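Local structure of uncharacterized protein (Arthrobacter sp., 3KOP) at residues F[38-43]-F[149-154]; F[45-50]-F[84-89]; F[97-102]-F[125-130]. The protein is of unknown function, a DUF3830 family member with a cyclophilin-like fold that assembles from six copies of the chain. One frame throughout, in Å; residues are numbered along the deposited sequence.

Contact 1 of 3, residues F[38-43]-F[149-154]; sequences LLLDDV and GNVFAT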
# COMPACT_ATOMS: atom_id res chain seq x y z
N LEU F 38 18.05 23.29 -7.88
CA LEU F 38 18.46 23.86 -6.63
C LEU F 38 18.74 22.74 -5.67
O LEU F 38 17.92 21.86 -5.46
CB LEU F 38 17.35 24.72 -6.07
CG LEU F 38 17.51 25.19 -4.64
CD1 LEU F 38 18.64 26.30 -4.60
CD2 LEU F 38 16.17 25.71 -4.12
N LEU F 39 19.90 22.83 -5.03
CA LEU F 39 20.29 21.85 -4.06
C LEU F 39 19.64 22.18 -2.72
O LEU F 39 19.68 23.32 -2.30
CB LEU F 39 21.80 21.89 -3.96
CG LEU F 39 22.56 20.63 -4.03
CD1 LEU F 39 22.13 19.74 -5.20
CD2 LEU F 39 24.08 20.97 -4.12
N LEU F 40 19.03 21.19 -2.06
CA LEU F 40 18.20 21.43 -0.88
C LEU F 40 19.05 21.35 0.40
O LEU F 40 18.92 20.43 1.22
CB LEU F 40 17.01 20.47 -0.84
CG LEU F 40 16.01 20.59 -2.01
CD1 LEU F 40 14.96 19.48 -1.83
CD2 LEU F 40 15.35 22.01 -2.15
N ASP F 41 19.95 22.34 0.53
CA ASP F 41 20.86 22.43 1.68
C ASP F 41 20.13 22.65 2.98
O ASP F 41 20.65 22.28 4.03
CB ASP F 41 21.90 23.53 1.45
CG ASP F 41 22.97 23.11 0.49
OD1 ASP F 41 23.57 22.06 0.75
OD2 ASP F 41 23.24 23.80 -0.50
N ASP F 42 18.94 23.25 2.93
CA ASP F 42 18.12 23.42 4.14
C ASP F 42 17.55 22.09 4.69
O ASP F 42 17.75 21.77 5.84
CB ASP F 42 17.00 24.48 3.96
CG ASP F 42 16.06 24.21 2.76
OD1 ASP F 42 16.27 23.31 1.88
OD2 ASP F 42 15.06 24.96 2.70
N VAL F 43 16.88 21.30 3.86
CA VAL F 43 16.20 20.09 4.34
C VAL F 43 16.93 18.76 4.05
O VAL F 43 16.59 17.74 4.62
CB VAL F 43 14.73 20.04 3.81
CG1 VAL F 43 13.96 21.28 4.29
CG2 VAL F 43 14.69 19.90 2.27
N GLY F 149 13.30 7.42 -1.36
CA GLY F 149 14.42 8.17 -1.89
C GLY F 149 14.62 9.46 -1.12
O GLY F 149 13.66 10.12 -0.72
N ASN F 150 15.89 9.84 -0.91
CA ASN F 150 16.20 11.17 -0.31
C ASN F 150 15.99 12.24 -1.37
O ASN F 150 16.66 12.22 -2.42
CB ASN F 150 17.67 11.28 0.17
CG ASN F 150 18.01 10.42 1.37
OD1 ASN F 150 17.18 9.66 1.87
ND2 ASN F 150 19.24 10.58 1.89
N VAL F 151 15.10 13.19 -1.12
CA VAL F 151 14.86 14.28 -2.08
C VAL F 151 15.88 15.37 -1.75
O VAL F 151 15.81 16.00 -0.67
CB VAL F 151 13.41 14.87 -1.99
CG1 VAL F 151 13.27 16.10 -2.93
CG2 VAL F 151 12.33 13.81 -2.28
N PHE F 152 16.83 15.60 -2.65
CA PHE F 152 17.95 16.51 -2.33
C PHE F 152 18.10 17.70 -3.27
O PHE F 152 18.95 18.57 -3.04
CB PHE F 152 19.28 15.71 -2.25
CG PHE F 152 19.85 15.32 -3.60
CD1 PHE F 152 19.49 14.12 -4.20
CD2 PHE F 152 20.76 16.15 -4.24
CE1 PHE F 152 20.00 13.76 -5.41
CE2 PHE F 152 21.26 15.79 -5.48
CZ PHE F 152 20.88 14.60 -6.06
N ALA F 153 17.29 17.75 -4.31
CA ALA F 153 17.29 18.86 -5.22
C ALA F 153 15.95 18.98 -5.92
O ALA F 153 15.16 18.00 -5.97
CB ALA F 153 18.41 18.76 -6.22
N THR F 154 15.69 20.18 -6.41
CA THR F 154 14.47 20.43 -7.14
C THR F 154 14.76 21.23 -8.39
O THR F 154 15.46 22.26 -8.37
CB THR F 154 13.42 21.11 -6.27
OG1 THR F 154 12.14 20.97 -6.90
CG2 THR F 154 13.74 22.60 -6.04
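The ring of F152 meets L39 at its edge: the methyl CD1 of L39 lies near the ring plane, 4.0 Å from CD2 of F152, while N150 O sits in plane at another part of the rim. The ring reaches this spot because CG stands between the backbone N and the carbonyl carbon (chi1 76°). Outside the pair, T47 and V51 of helix 45-54 and V97 and Y99 of strand 96-103 also pack against F152, so a large flat apolar residue suits the buried site. CD1 of L39 also touches CB of A153 at 4.0 Å, where a single methyl suits the buried position. L40 turns toward the strand and lays CB and CG over the carbonyl of F152, with CB 3.5 Å from F152 O; its CD1 reaches CG1 of V151. The backbones are joined where L38 N gives to T154 O and T154 N to L38 O. Beyond them L40 N binds F152 O at 2.8 Å. L40 is then the centre of an inverse gamma turn that takes the chain off the sheet. F152 and A153 both face V97, a classic beta bulge in this antiparallel sheet of the cyclophilin-like fold.

Contact 2 of 3, residues F[45-50]-F[84-89]; sequences PRTSKA and GAENTT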
# COMPACT_ATOMS: atom_id res chain seq x y z
N PRO F 45 20.68 18.51 3.98
CA PRO F 45 22.08 18.99 4.02
C PRO F 45 23.08 17.90 3.80
O PRO F 45 24.08 18.12 3.11
CB PRO F 45 22.22 19.57 5.43
CG PRO F 45 21.12 18.89 6.25
CD PRO F 45 19.98 18.77 5.25
N ARG F 46 22.87 16.72 4.41
CA ARG F 46 23.85 15.65 4.28
C ARG F 46 23.94 15.12 2.84
O ARG F 46 25.02 14.88 2.31
CB ARG F 46 23.58 14.52 5.26
CG ARG F 46 23.61 14.93 6.73
CD ARG F 46 23.71 13.71 7.64
NE ARG F 46 22.62 12.74 7.40
CZ ARG F 46 21.41 12.82 7.97
NH1 ARG F 46 21.11 13.83 8.78
NH2 ARG F 46 20.49 11.89 7.73
N THR F 47 22.79 14.88 2.22
CA THR F 47 22.76 14.32 0.87
C THR F 47 23.27 15.36 -0.15
O THR F 47 23.97 15.00 -1.10
CB THR F 47 21.32 13.88 0.49
OG1 THR F 47 20.78 13.07 1.54
CG2 THR F 47 21.30 13.13 -0.81
N SER F 48 22.90 16.63 0.06
CA SER F 48 23.32 17.70 -0.85
C SER F 48 24.85 17.82 -0.85
O SER F 48 25.47 17.91 -1.91
CB SER F 48 22.70 19.03 -0.49
OG SER F 48 21.28 19.01 -0.62
N LYS F 49 25.43 17.76 0.35
CA LYS F 49 26.90 17.80 0.48
C LYS F 49 27.55 16.60 -0.17
O LYS F 49 28.56 16.75 -0.90
CB LYS F 49 27.30 17.86 1.96
CG LYS F 49 28.82 17.72 2.21
CD LYS F 49 29.16 18.04 3.64
CE LYS F 49 30.64 17.70 3.93
NZ LYS F 49 31.60 18.36 2.95
N ALA F 50 27.02 15.40 0.11
CA ALA F 50 27.62 14.14 -0.37
C ALA F 50 27.66 14.17 -1.90
O ALA F 50 28.70 13.82 -2.51
CB ALA F 50 26.85 12.90 0.11
N GLY F 84 22.33 8.29 4.91
CA GLY F 84 21.16 7.73 5.57
C GLY F 84 19.87 8.43 5.16
O GLY F 84 19.89 9.36 4.34
N ALA F 85 18.77 8.00 5.74
CA ALA F 85 17.43 8.56 5.40
C ALA F 85 17.40 10.06 5.69
O ALA F 85 17.70 10.51 6.79
CB ALA F 85 16.30 7.83 6.14
N GLU F 86 17.05 10.85 4.67
CA GLU F 86 16.99 12.31 4.82
C GLU F 86 15.99 12.87 3.82
O GLU F 86 16.13 12.63 2.60
CB GLU F 86 18.39 12.92 4.57
CG GLU F 86 18.55 14.34 5.07
CD GLU F 86 19.91 14.99 4.69
OE1 GLU F 86 20.38 14.79 3.56
OE2 GLU F 86 20.45 15.73 5.54
N ASN F 87 15.00 13.63 4.31
CA ASN F 87 13.99 14.25 3.47
C ASN F 87 13.37 13.26 2.48
O ASN F 87 13.22 13.57 1.29
CB ASN F 87 14.58 15.43 2.70
CG ASN F 87 13.55 16.41 2.21
OD1 ASN F 87 12.64 16.77 2.94
ND2 ASN F 87 13.72 16.91 0.99
N THR F 88 13.01 12.09 2.98
CA THR F 88 12.59 11.01 2.10
C THR F 88 11.16 11.17 1.60
O THR F 88 10.28 11.83 2.23
CB THR F 88 12.78 9.65 2.78
OG1 THR F 88 11.85 9.53 3.85
CG2 THR F 88 14.23 9.50 3.39
N THR F 89 10.95 10.57 0.43
CA THR F 89 9.64 10.41 -0.14
C THR F 89 9.44 8.99 -0.70
O THR F 89 10.40 8.30 -1.13
CB THR F 89 9.39 11.46 -1.26
OG1 THR F 89 8.00 11.46 -1.64
CG2 THR F 89 10.28 11.16 -2.47
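The first turn of helix 45-54 is held by a glutamate from the loop before strand 88-89: E86 puts its carboxylate against the amide N-H groups of R46 and T47. Each oxygen takes one of them on its syn lone pair, R46 N giving to OE2 of E86 at 2.8 Å and T47 N to OE1 of E86 at 2.8 Å, both with N-H...O angles of 159°. The hydroxyl of T47 adds a third bond, OG1 donating to OE1 of E86 at 2.7 Å from the anti side, so OE1 is gripped twice. The glutamate spans the gap because CG is anti to its backbone N (chi1 -164°) and the chain stays extended beyond it. P45, which has no N-H to offer, fits the first turn and rests its CD 3.1 Å from OE2 of E86. The guanidinium of R46 presents a face to OE2, a long, purely electrostatic salt bridge, while its NE binds P83 O and its NH1 N105 of a second subunit. OG1 of T47 is also held by N150. Were the E86 side chain cut back to an alanine, the amides of R46 and T47 and the T47 hydroxyl would probably lose this acceptor, weakening the tie between loop and helix. Since the carboxylate meets the positive end of the helix dipole beside an arginine, its ionised form is likely to be favoured.

Contact 3 of 3, residues F[97-102]-F[125-130]; sequences VCYFTF and TIVDLA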
# COMPACT_ATOMS: atom_id res chain seq x y z
N VAL F 97 14.64 15.47 -7.40
CA VAL F 97 15.88 14.78 -7.64
C VAL F 97 16.19 13.98 -6.41
O VAL F 97 16.28 14.53 -5.28
CB VAL F 97 17.05 15.72 -8.06
CG1 VAL F 97 18.27 14.88 -8.44
CG2 VAL F 97 16.65 16.67 -9.19
N CYS F 98 16.33 12.67 -6.59
CA CYS F 98 16.44 11.74 -5.47
C CYS F 98 17.76 10.97 -5.41
O CYS F 98 18.37 10.67 -6.44
CB CYS F 98 15.30 10.74 -5.54
SG CYS F 98 13.70 11.45 -5.11
N TYR F 99 18.13 10.59 -4.20
CA TYR F 99 19.31 9.79 -3.91
C TYR F 99 18.86 8.54 -3.17
O TYR F 99 18.14 8.64 -2.16
CB TYR F 99 20.26 10.61 -3.05
CG TYR F 99 21.60 10.00 -2.62
CD1 TYR F 99 21.66 8.89 -1.77
CD2 TYR F 99 22.78 10.60 -2.96
CE1 TYR F 99 22.86 8.40 -1.34
CE2 TYR F 99 23.99 10.11 -2.54
CZ TYR F 99 24.04 9.00 -1.75
OH TYR F 99 25.26 8.53 -1.29
N PHE F 100 19.29 7.38 -3.66
CA PHE F 100 19.08 6.10 -3.01
C PHE F 100 20.41 5.39 -2.83
O PHE F 100 21.25 5.37 -3.76
CB PHE F 100 18.23 5.15 -3.88
CG PHE F 100 16.94 5.74 -4.40
CD1 PHE F 100 16.92 6.55 -5.55
CD2 PHE F 100 15.73 5.43 -3.79
CE1 PHE F 100 15.73 7.06 -6.04
CE2 PHE F 100 14.52 5.93 -4.31
CZ PHE F 100 14.53 6.74 -5.41
N THR F 101 20.58 4.78 -1.66
CA THR F 101 21.71 3.86 -1.40
C THR F 101 21.21 2.43 -1.56
O THR F 101 20.23 2.04 -0.92
CB THR F 101 22.23 4.07 0.03
OG1 THR F 101 22.73 5.41 0.15
CG2 THR F 101 23.31 3.06 0.40
N PHE F 102 21.85 1.67 -2.45
CA PHE F 102 21.55 0.26 -2.66
C PHE F 102 22.82 -0.57 -2.46
O PHE F 102 23.93 -0.03 -2.38
CB PHE F 102 21.06 0.05 -4.09
CG PHE F 102 19.71 0.63 -4.36
CD1 PHE F 102 18.59 0.15 -3.66
CD2 PHE F 102 19.53 1.61 -5.32
CE1 PHE F 102 17.30 0.69 -3.92
CE2 PHE F 102 18.27 2.14 -5.58
CZ PHE F 102 17.15 1.68 -4.87
N THR F 125 28.49 -1.00 -2.55
CA THR F 125 27.44 0.01 -2.33
C THR F 125 27.30 0.83 -3.61
O THR F 125 28.29 1.27 -4.18
CB THR F 125 27.74 0.89 -1.14
OG1 THR F 125 27.80 0.07 0.03
CG2 THR F 125 26.65 1.95 -0.95
N ILE F 126 26.06 0.91 -4.10
CA ILE F 126 25.75 1.64 -5.33
C ILE F 126 24.80 2.82 -5.01
O ILE F 126 23.93 2.71 -4.14
CB ILE F 126 25.07 0.69 -6.34
CG1 ILE F 126 25.91 -0.58 -6.55
CG2 ILE F 126 24.73 1.43 -7.65
CD1 ILE F 126 27.36 -0.34 -6.65
N VAL F 127 24.99 3.94 -5.71
CA VAL F 127 24.09 5.08 -5.57
C VAL F 127 23.26 5.21 -6.85
O VAL F 127 23.78 5.11 -7.98
CB VAL F 127 24.87 6.36 -5.22
CG1 VAL F 127 23.95 7.62 -5.21
CG2 VAL F 127 25.54 6.19 -3.82
N ASP F 128 21.95 5.37 -6.64
CA ASP F 128 20.95 5.66 -7.68
C ASP F 128 20.64 7.14 -7.56
O ASP F 128 20.16 7.58 -6.53
CB ASP F 128 19.72 4.80 -7.42
CG ASP F 128 18.60 4.99 -8.41
OD1 ASP F 128 18.38 6.12 -8.94
OD2 ASP F 128 17.87 3.98 -8.62
N LEU F 129 20.95 7.90 -8.61
CA LEU F 129 20.60 9.30 -8.72
C LEU F 129 19.49 9.43 -9.74
O LEU F 129 19.67 9.05 -10.91
CB LEU F 129 21.80 10.16 -9.10
CG LEU F 129 22.96 10.11 -8.09
CD1 LEU F 129 24.28 10.80 -8.67
CD2 LEU F 129 22.55 10.72 -6.77
N ALA F 130 18.35 9.95 -9.29
CA ALA F 130 17.10 9.89 -10.05
C ALA F 130 16.46 11.25 -10.22
O ALA F 130 16.50 12.10 -9.32
CB ALA F 130 16.09 8.88 -9.40
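Segments 97-102 and 125-130 run antiparallel, their axes 4.8 Å apart and their directions at 161°, joined by six backbone hydrogen bonds in the pairs C98 with A130, F100 with D128 and F102 with I126. They are adjacent strands in the antiparallel sheet of the cyclophilin-like fold, where 97-102 also borders strand 145-157. On the face of Y99 and V127, the methyl CG1 of V127 lies over the tyrosine ring in a CH-pi contact, 3.8 Å from the centroid and 16° off the normal. The ring gets there with CG anti to the backbone N (chi1 -179°). CD2 of L129 comes up obliquely to CD2 of Y99, so two branched aliphatic residues pack against one ring. The phenol oxygen and T101 OG1 both bind E82, which gives the polar end of this largely buried tyrosine a mate. On the other face F100 and F102 lie alongside D128, pointing the same way, with each ring plane turned well away from the carboxylate plane. F100 shows its edge to the D128 carbonyl and to CB of A130, whose small size lets the rim come within 3.8 Å at CE1. Y72 and L74 of strand 70-76 pack on D128 as well. The F102 ring is likewise edge-on: CE2 approaches CB of D128 to 3.5 Å, near the ring plane.

In the fold
All three contacts meet around strand 145-157. In contact 1 it pairs with strand 33-39; on its other side Y99 N binds N150 O and F152 N binds V97 O, which carries the sheet into contact 3, about 13 Å away between centres. Contact 2 lies closer, about 7 Å from contact 1: N150 ND2 probably binds G84 O at 2.8 Å, and N87 ND2 binds V151 O. Helix 45-54 follows strand 33-39 in the chain and packs over the sheet, its T47 CG2 touching Y99 CB at 3.5 Å and so linking contacts 2 and 3. Contacts 2 and 3 both fall inside the loop that contact 1 closes.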